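Chitinase (Paenibacillus sp. FPU-7, PDB 5GZT) probably hydrolyses internal beta-1,4 linkages between N-acetylglucosamine units of chitin and chitodextrins, acting as an endochitinase. Local coordinates at residues E373-A378 / E386-S391. Sequence-based numbering, arbitrary orientation.
Sequences EGFSDA and EVFANS
F375 and A378, one turn apart on the short helix 375-378, both touch the ring of F388 on helix 382-398. G374 sits at the N-cap position of the short helix. G374 O accepts a hydrogen bond from A378 N at 2.9 Å, which closes the turn. With phi at 108°, a side chain at G374 would run into the carbonyl O of E373; glycine avoids this. F375 reaches F388 with one ring corner: its CE1 lies 3.8 Å from F388 CZ. The two ring planes meet obliquely, at 52°, with centroids 5.8 Å apart. F375 also stacks on W408. Between F375 and A378, D377 OD1 forms salt bridges with K420 and R422, tying the short helix down. A378 points its methyl at the other end of the F388 ring, with CB 3.7 Å from F388 CD1. F388 has CG anti to its backbone N (chi1 -175°), which carries the ring out from its helix to the two partners. The contact is buried and wholly apolar. I311 and I367, on strands 303-312 and 362-368, touch both phenylalanines, and L432 of helix 425-447 also packs on F388. The contact joins the short helix after strand 362-368 to helix 382-398, which leads on to the parallel neighbour strand 403-407. This is a beta-alpha-beta unit of the TIM barrel of a family 18 glycosyl hydrolase.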
ATOM      1  N   GLU B 373     -23.325   7.403   6.292  1.00 44.03           N
ATOM      2  CA  GLU B 373     -24.625   6.722   6.526  1.00 43.60           C
ATOM      3  C   GLU B 373     -24.965   5.764   5.399  1.00 38.01           C
ATOM      4  O   GLU B 373     -24.355   5.831   4.273  1.00 35.11           O
ATOM      5  CB  GLU B 373     -25.730   7.766   6.555  1.00 46.60           C
ATOM      6  CG  GLU B 373     -25.466   8.833   7.604  1.00 52.54           C
ATOM      7  CD  GLU B 373     -26.558   9.883   7.737  1.00 56.23           C
ATOM      8  OE1 GLU B 373     -26.722  10.282   8.915  1.00 52.43           O
ATOM      9  OE2 GLU B 373     -27.176  10.324   6.704  1.00 49.37           O
ATOM     10  N   GLY B 374     -25.945   4.904   5.681  1.00 35.40           N
ATOM     11  CA  GLY B 374     -26.529   4.087   4.649  1.00 39.22           C
ATOM     12  C   GLY B 374     -26.217   2.604   4.651  1.00 41.74           C
ATOM     13  O   GLY B 374     -26.924   1.849   4.011  1.00 40.40           O
ATOM     14  N   PHE B 375     -25.119   2.197   5.270  1.00 40.07           N
ATOM     15  CA  PHE B 375     -24.802   0.787   5.366  1.00 38.08           C
ATOM     16  C   PHE B 375     -25.841  -0.100   6.100  1.00 33.20           C
ATOM     17  O   PHE B 375     -26.021  -1.202   5.660  1.00 35.15           O
ATOM     18  CB  PHE B 375     -23.409   0.513   6.009  1.00 35.54           C
ATOM     19  CG  PHE B 375     -22.255   0.683   5.071  1.00 32.15           C
ATOM     20  CD1 PHE B 375     -22.119  -0.115   3.985  1.00 34.10           C
ATOM     21  CD2 PHE B 375     -21.303   1.688   5.284  1.00 34.85           C
ATOM     22  CE1 PHE B 375     -21.050   0.047   3.106  1.00 33.56           C
ATOM     23  CE2 PHE B 375     -20.268   1.872   4.422  1.00 32.19           C
ATOM     24  CZ  PHE B 375     -20.127   1.051   3.325  1.00 33.74           C
ATOM     25  N   SER B 376     -26.412   0.299   7.239  1.00 33.61           N
ATOM     26  CA  SER B 376     -27.279  -0.596   8.000  1.00 36.27           C
ATOM     27  C   SER B 376     -28.474  -0.980   7.088  1.00 45.57           C
ATOM     28  O   SER B 376     -28.722  -2.200   6.815  1.00 48.68           O
ATOM     29  CB  SER B 376     -27.695   0.031   9.324  1.00 35.86           C
ATOM     30  OG  SER B 376     -28.226  -0.959  10.209  1.00 40.36           O
ATOM     31  N   ASP B 377     -29.089   0.059   6.484  1.00 45.79           N
ATOM     32  CA  ASP B 377     -30.144  -0.103   5.473  1.00 44.05           C
ATOM     33  C   ASP B 377     -29.697  -0.827   4.217  1.00 45.08           C
ATOM     34  O   ASP B 377     -30.417  -1.703   3.722  1.00 44.49           O
ATOM     35  CB  ASP B 377     -30.786   1.247   5.060  1.00 41.71           C
ATOM     36  CG  ASP B 377     -31.615   1.854   6.153  1.00 38.50           C
ATOM     37  OD1 ASP B 377     -31.775   1.302   7.262  1.00 43.41           O
ATOM     38  OD2 ASP B 377     -32.129   2.944   5.915  1.00 44.55           O
ATOM     39  N   ALA B 378     -28.538  -0.480   3.671  1.00 40.05           N
ATOM     40  CA  ALA B 378     -28.085  -1.147   2.451  1.00 41.51           C
ATOM     41  C   ALA B 378     -27.933  -2.657   2.625  1.00 44.91           C
ATOM     42  O   ALA B 378     -28.112  -3.413   1.674  1.00 44.30           O
ATOM     43  CB  ALA B 378     -26.787  -0.558   1.955  1.00 47.15           C
ATOM     44  N   GLU B 386     -28.728  -6.326  -2.935  1.00 45.34           N
ATOM     45  CA  GLU B 386     -28.596  -6.462  -4.390  1.00 42.04           C
ATOM     46  C   GLU B 386     -28.465  -5.094  -5.079  1.00 38.50           C
ATOM     47  O   GLU B 386     -27.699  -4.920  -5.985  1.00 36.81           O
ATOM     48  CB  GLU B 386     -29.789  -7.270  -4.981  1.00 52.34           C
ATOM     49  CG  GLU B 386     -29.806  -7.447  -6.501  1.00 45.56           C
ATOM     50  CD  GLU B 386     -28.797  -8.453  -7.033  1.00 50.99           C
ATOM     51  OE1 GLU B 386     -28.309  -9.314  -6.264  1.00 55.26           O
ATOM     52  OE2 GLU B 386     -28.512  -8.426  -8.254  1.00 48.90           O
ATOM     53  N   VAL B 387     -29.239  -4.114  -4.676  1.00 42.05           N
ATOM     54  CA  VAL B 387     -29.122  -2.803  -5.332  1.00 45.31           C
ATOM     55  C   VAL B 387     -27.677  -2.236  -5.061  1.00 42.98           C
ATOM     56  O   VAL B 387     -26.912  -1.838  -5.993  1.00 45.27           O
ATOM     57  CB  VAL B 387     -30.200  -1.811  -4.789  1.00 45.31           C
ATOM     58  CG1 VAL B 387     -30.098  -0.475  -5.511  1.00 42.94           C
ATOM     59  CG2 VAL B 387     -31.627  -2.400  -4.871  1.00 47.05           C
ATOM     60  N   PHE B 388     -27.319  -2.253  -3.785  1.00 45.44           N
ATOM     61  CA  PHE B 388     -26.019  -1.781  -3.341  1.00 41.76           C
ATOM     62  C   PHE B 388     -24.878  -2.379  -4.132  1.00 37.17           C
ATOM     63  O   PHE B 388     -24.126  -1.647  -4.862  1.00 38.83           O
ATOM     64  CB  PHE B 388     -25.822  -2.025  -1.839  1.00 44.67           C
ATOM     65  CG  PHE B 388     -24.525  -1.439  -1.334  1.00 50.34           C
ATOM     66  CD1 PHE B 388     -24.463  -0.115  -0.904  1.00 49.17           C
ATOM     67  CD2 PHE B 388     -23.338  -2.183  -1.391  1.00 53.41           C
ATOM     68  CE1 PHE B 388     -23.249   0.432  -0.491  1.00 47.89           C
ATOM     69  CE2 PHE B 388     -22.125  -1.625  -0.972  1.00 52.10           C
ATOM     70  CZ  PHE B 388     -22.090  -0.312  -0.528  1.00 44.37           C
ATOM     71  N   ALA B 389     -24.778  -3.712  -4.066  1.00 40.12           N
ATOM     72  CA  ALA B 389     -23.689  -4.432  -4.760  1.00 35.28           C
ATOM     73  C   ALA B 389     -23.585  -4.138  -6.218  1.00 38.45           C
ATOM     74  O   ALA B 389     -22.471  -3.959  -6.777  1.00 35.73           O
ATOM     75  CB  ALA B 389     -23.816  -5.911  -4.534  1.00 43.41           C
ATOM     76  N   ASN B 390     -24.751  -4.063  -6.866  1.00 47.56           N
ATOM     77  CA  ASN B 390     -24.790  -3.741  -8.302  1.00 44.63           C
ATOM     78  C   ASN B 390     -24.301  -2.320  -8.508  1.00 36.70           C
ATOM     79  O   ASN B 390     -23.438  -2.051  -9.366  1.00 38.13           O
ATOM     80  CB  ASN B 390     -26.221  -3.959  -8.878  1.00 52.58           C
ATOM     81  CG  ASN B 390     -26.562  -5.442  -9.075  1.00 52.83           C
ATOM     82  OD1 ASN B 390     -25.744  -6.227  -9.556  1.00 46.36           O
ATOM     83  ND2 ASN B 390     -27.785  -5.821  -8.713  1.00 57.39           N
ATOM     84  N   SER B 391     -24.812  -1.411  -7.687  1.00 38.85           N
ATOM     85  CA  SER B 391     -24.302  -0.019  -7.670  1.00 45.48           C
ATOM     86  C   SER B 391     -22.770   0.107  -7.482  1.00 41.80           C
ATOM     87  O   SER B 391     -22.049   0.865  -8.224  1.00 40.11           O
ATOM     88  CB  SER B 391     -25.005   0.793  -6.594  1.00 48.83           C
ATOM     89  OG  SER B 391     -24.776   2.142  -6.935  1.00 59.08           O
TER